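Local atomic coordinates of delta-1-pyrroline-5-carboxylate dehydrogenase, mitochondrial (Mus musculus, PDB entry 4E3X), a protein that catalyses the irreversible NAD+-dependent oxidation of L-glutamate gamma-semialdehyde, which forms from delta-1-pyrroline-5-carboxylate, to glutamate in mitochondrial proline degradation. Residues V32-I37 and L166-R171; D48-A53 and V143-M148. All coordinates share one frame; numbering follows the deposited sequence.

Interaction 1 (V32-I37 and L166-R171); sequences VANEPI and LIDFFR. Unlike the reference sequence in segment 32-37: A33 (reference Thr).
Oxygen OE1 of E35 is gripped by both terminal nitrogens of R171, a salt bridge in which the guanidinium comes end-on and converges on a single acceptor. NH1 of R171 lies 2.9 Å from E35 OE1, almost in line with the C-O bond. The bond from R171 NH2 to E35 OE1 is longer, 3.2 Å, and clearly bent. E35 reaches this position with CG anti to the backbone N (chi1 179°) and a bend at chi2, which lays the chain obliquely over I167, E35 CG standing 3.8 Å from I167 CD1. I167 CG2 covers one face of the guanidinium near its rim. The second oxygen, OE2, is held by S136 and R140.

D168, its side chain about 10 Å from that of substrate-binding S513, binds the adjoining backbone. Its OD1 receives E35 N through the syn lone pair at 2.8 Å, while N34 ND2 meets D168 OD2 at 3.0 Å from above the carboxylate plane. N34 ND2 also donates to V515 O, and N34 OD1 is bonded to Q517 NE2. A water joins A33 O, D168 OD1 and R171 NH1.

With an alanine at E35, R171 and R140 would probably each lose a carboxylate mate, and the R171 guanidinium would be freer to turn.

Buried D168 thus has a donor at each oxygen, and polar side chains do most to fix an irregular loop to helix 155-180.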
# COMPACT_ATOMS: atom_id res chain seq x y z
N VAL B 32 16.23 -19.85 -3.13
CA VAL B 32 17.06 -19.31 -2.06
C VAL B 32 16.69 -19.96 -0.74
O VAL B 32 15.57 -20.45 -0.54
CB VAL B 32 16.90 -17.78 -1.94
CG1 VAL B 32 17.26 -17.08 -3.25
CG2 VAL B 32 15.50 -17.44 -1.51
N ALA B 33 17.66 -20.01 0.16
CA ALA B 33 17.41 -20.49 1.50
C ALA B 33 17.98 -19.49 2.48
O ALA B 33 18.83 -18.67 2.12
CB ALA B 33 18.05 -21.85 1.69
N ASN B 34 17.52 -19.56 3.72
CA ASN B 34 18.07 -18.70 4.74
C ASN B 34 19.57 -18.91 4.95
O ASN B 34 20.06 -20.04 4.94
CB ASN B 34 17.32 -18.87 6.05
CG ASN B 34 15.90 -18.36 5.96
OD1 ASN B 34 14.97 -19.12 5.70
ND2 ASN B 34 15.73 -17.06 6.14
N GLU B 35 20.28 -17.81 5.13
CA GLU B 35 21.71 -17.87 5.42
C GLU B 35 21.94 -18.55 6.77
O GLU B 35 21.38 -18.13 7.78
CB GLU B 35 22.29 -16.46 5.44
CG GLU B 35 23.78 -16.41 5.76
CD GLU B 35 24.65 -16.88 4.60
OE1 GLU B 35 24.14 -17.09 3.48
OE2 GLU B 35 25.88 -17.04 4.82
N PRO B 36 22.74 -19.62 6.79
CA PRO B 36 22.97 -20.29 8.08
C PRO B 36 23.71 -19.41 9.09
O PRO B 36 24.62 -18.66 8.73
CB PRO B 36 23.83 -21.50 7.70
CG PRO B 36 23.47 -21.79 6.27
CD PRO B 36 23.26 -20.42 5.66
N ILE B 37 23.30 -19.50 10.35
CA ILE B 37 23.95 -18.79 11.44
C ILE B 37 25.19 -19.56 11.87
O ILE B 37 25.12 -20.76 12.16
CB ILE B 37 22.99 -18.66 12.64
CG1 ILE B 37 21.76 -17.85 12.24
CG2 ILE B 37 23.68 -17.98 13.81
CD1 ILE B 37 22.10 -16.43 11.96
N LEU B 166 20.53 -9.36 6.73
CA LEU B 166 20.82 -8.54 5.56
C LEU B 166 20.93 -9.40 4.30
O LEU B 166 20.34 -9.11 3.26
CB LEU B 166 22.10 -7.74 5.78
CG LEU B 166 22.52 -6.88 4.59
CD1 LEU B 166 21.37 -5.97 4.16
CD2 LEU B 166 23.74 -6.05 4.97
N ILE B 167 21.70 -10.48 4.42
CA ILE B 167 21.83 -11.43 3.33
C ILE B 167 20.46 -11.99 2.92
O ILE B 167 20.13 -12.06 1.73
CB ILE B 167 22.77 -12.58 3.74
CG1 ILE B 167 24.22 -12.08 3.82
CG2 ILE B 167 22.67 -13.75 2.78
CD1 ILE B 167 25.13 -13.03 4.61
N ASP B 168 19.64 -12.35 3.91
CA ASP B 168 18.31 -12.87 3.62
C ASP B 168 17.40 -11.84 2.94
O ASP B 168 16.66 -12.18 2.02
CB ASP B 168 17.63 -13.40 4.89
CG ASP B 168 18.24 -14.70 5.41
OD1 ASP B 168 19.03 -15.34 4.70
OD2 ASP B 168 17.90 -15.09 6.56
N PHE B 169 17.43 -10.58 3.39
CA PHE B 169 16.66 -9.54 2.70
C PHE B 169 17.06 -9.51 1.23
O PHE B 169 16.21 -9.49 0.34
CB PHE B 169 16.93 -8.15 3.28
CG PHE B 169 16.13 -7.81 4.51
CD1 PHE B 169 14.76 -8.04 4.56
CD2 PHE B 169 16.74 -7.20 5.59
CE1 PHE B 169 14.03 -7.69 5.70
CE2 PHE B 169 16.02 -6.84 6.73
CZ PHE B 169 14.66 -7.09 6.78
N PHE B 170 18.37 -9.48 0.97
CA PHE B 170 18.84 -9.36 -0.41
C PHE B 170 18.42 -10.57 -1.25
O PHE B 170 17.95 -10.41 -2.38
CB PHE B 170 20.35 -9.16 -0.45
CG PHE B 170 20.80 -7.78 -0.07
CD1 PHE B 170 19.89 -6.78 0.27
CD2 PHE B 170 22.16 -7.47 -0.06
CE1 PHE B 170 20.33 -5.51 0.60
CE2 PHE B 170 22.59 -6.20 0.27
CZ PHE B 170 21.68 -5.22 0.61
N ARG B 171 18.57 -11.78 -0.71
CA ARG B 171 18.24 -12.99 -1.48
C ARG B 171 16.73 -13.19 -1.64
O ARG B 171 16.25 -13.45 -2.74
CB ARG B 171 18.88 -14.25 -0.89
CG ARG B 171 20.39 -14.25 -0.91
CD ARG B 171 20.92 -15.67 -1.01
NE ARG B 171 22.37 -15.76 -0.81
CZ ARG B 171 22.95 -16.19 0.30
NH1 ARG B 171 22.21 -16.58 1.34
NH2 ARG B 171 24.27 -16.23 0.39
O HOH W 1 19.50 -16.01 2.04
O HOH W 2 19.07 -16.80 8.34

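Interaction 2 (D48-A53 and V143-M148)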
# COMPACT_ATOMS: atom_id res chain seq x y z
N ASP B 48 38.20 -16.92 13.85
CA ASP B 48 39.50 -16.37 13.47
C ASP B 48 39.34 -15.12 12.61
O ASP B 48 39.99 -14.10 12.85
CB ASP B 48 40.34 -17.40 12.71
CG ASP B 48 40.83 -18.53 13.60
OD1 ASP B 48 40.79 -18.40 14.85
OD2 ASP B 48 41.28 -19.55 13.04
N ALA B 49 38.47 -15.21 11.60
CA ALA B 49 38.25 -14.09 10.68
C ALA B 49 37.70 -12.87 11.41
O ALA B 49 38.11 -11.75 11.14
CB ALA B 49 37.33 -14.50 9.54
N LEU B 50 36.77 -13.11 12.33
CA LEU B 50 36.16 -12.01 13.08
C LEU B 50 37.18 -11.36 14.02
O LEU B 50 37.22 -10.13 14.13
CB LEU B 50 34.93 -12.49 13.85
CG LEU B 50 34.20 -11.40 14.65
CD1 LEU B 50 33.81 -10.21 13.76
CD2 LEU B 50 32.98 -11.99 15.35
N GLN B 51 37.99 -12.16 14.70
CA GLN B 51 39.01 -11.60 15.57
C GLN B 51 39.97 -10.71 14.79
O GLN B 51 40.35 -9.64 15.26
CB GLN B 51 39.76 -12.71 16.31
CG GLN B 51 38.93 -13.34 17.42
CD GLN B 51 39.54 -14.59 18.02
OE1 GLN B 51 40.51 -15.14 17.48
NE2 GLN B 51 38.99 -15.04 19.14
N LYS B 52 40.32 -11.12 13.57
CA LYS B 52 41.17 -10.31 12.71
C LYS B 52 40.47 -9.02 12.31
O LYS B 52 41.06 -7.94 12.34
CB LYS B 52 41.58 -11.11 11.47
N ALA B 53 39.19 -9.12 11.93
CA ALA B 53 38.43 -7.94 11.53
C ALA B 53 38.25 -6.94 12.68
O ALA B 53 38.25 -5.73 12.46
CB ALA B 53 37.09 -8.34 10.95
N VAL B 143 31.68 -6.75 8.05
CA VAL B 143 30.40 -6.14 8.43
C VAL B 143 30.02 -6.50 9.87
O VAL B 143 29.42 -5.68 10.57
CB VAL B 143 29.25 -6.42 7.43
CG1 VAL B 143 29.62 -5.87 6.05
CG2 VAL B 143 28.90 -7.89 7.37
N LEU B 144 30.36 -7.71 10.30
CA LEU B 144 30.14 -8.07 11.69
C LEU B 144 30.94 -7.17 12.63
O LEU B 144 30.40 -6.62 13.59
CB LEU B 144 30.50 -9.54 11.93
CG LEU B 144 29.36 -10.56 11.80
CD1 LEU B 144 28.58 -10.41 10.51
CD2 LEU B 144 29.93 -11.96 11.92
N ALA B 145 32.24 -7.03 12.35
CA ALA B 145 33.12 -6.27 13.22
C ALA B 145 32.69 -4.81 13.30
O ALA B 145 32.72 -4.21 14.37
CB ALA B 145 34.57 -6.38 12.74
N LYS B 146 32.28 -4.26 12.16
CA LYS B 146 31.88 -2.86 12.13
C LYS B 146 30.58 -2.63 12.90
O LYS B 146 30.38 -1.58 13.50
CB LYS B 146 31.76 -2.37 10.68
CG LYS B 146 33.13 -2.24 10.02
CD LYS B 146 33.06 -1.79 8.57
CE LYS B 146 34.47 -1.58 8.04
NZ LYS B 146 34.47 -1.18 6.60
N THR B 147 29.70 -3.63 12.89
CA THR B 147 28.46 -3.56 13.64
C THR B 147 28.75 -3.73 15.15
O THR B 147 28.15 -3.05 15.99
CB THR B 147 27.46 -4.62 13.12
OG1 THR B 147 27.19 -4.37 11.73
CG2 THR B 147 26.16 -4.58 13.90
N MET B 148 29.67 -4.62 15.49
CA MET B 148 30.07 -4.78 16.89
C MET B 148 30.70 -3.51 17.45
O MET B 148 30.30 -3.00 18.50
CB MET B 148 31.06 -5.93 17.04
CG MET B 148 30.46 -7.30 16.76
SD MET B 148 31.65 -8.65 16.93
CE MET B 148 32.04 -8.52 18.67
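A53 and A145 meet methyl to methyl, CB of A53 lying 3.7 Å from CB of A145; within 48-53 and 143-148 the closest CA atoms are also those of A53 and A145, 5.8 Å apart. Two alanines allow such an approach because neither has a side chain beyond CB to hold the backbones apart.

One turn earlier on the first helix, L50 makes the rest of the contact. Its CG is anti to the backbone N (chi1 -179°), which swings the branched end across to the other helix, although the CB itself does not point there. CD1 of L50 settles between two residues, 3.8 Å from CB of L144 and 4.0 Å from CB of A145, and the side chains of L50 and L144 cross at about a right angle. CD2 of L50 lies nearest the sulfur, 3.9 Å from M148 SD, with CD1 only slightly farther from it. F40 and V155 also pack on L50, adding to this apolar patch.

Against this buried seam stands the far side of helix 45-55, where D48 and Q51 are exposed and make no contact with the partner segment.

The axes of the two segments approach to 8.9 Å and cross at -52°, a value consistent with classical ridges-into-grooves packing between rows of residues four apart.

Read from the N terminus, the chain first lays down the irregular segment 32-37, then enters helix 45-55, and only much later, after a small mixed sheet and two further helices, returns through helices 140-151 and 155-180. Interaction 2 closes the inner loop, pairing helix 45-55 with helix 140-151; interaction 1 closes the outer one, since 32-37 pairs with 166-171, farther along the chain than helix 140-151. The loops are therefore nested rather than crossed. Because helices 140-151 and 155-180 follow one another, the N-terminal arm is fastened twice to consecutive helices, once by polar groups and once by apolar packing, at sites whose centres lie about 19 Å apart and which do not touch.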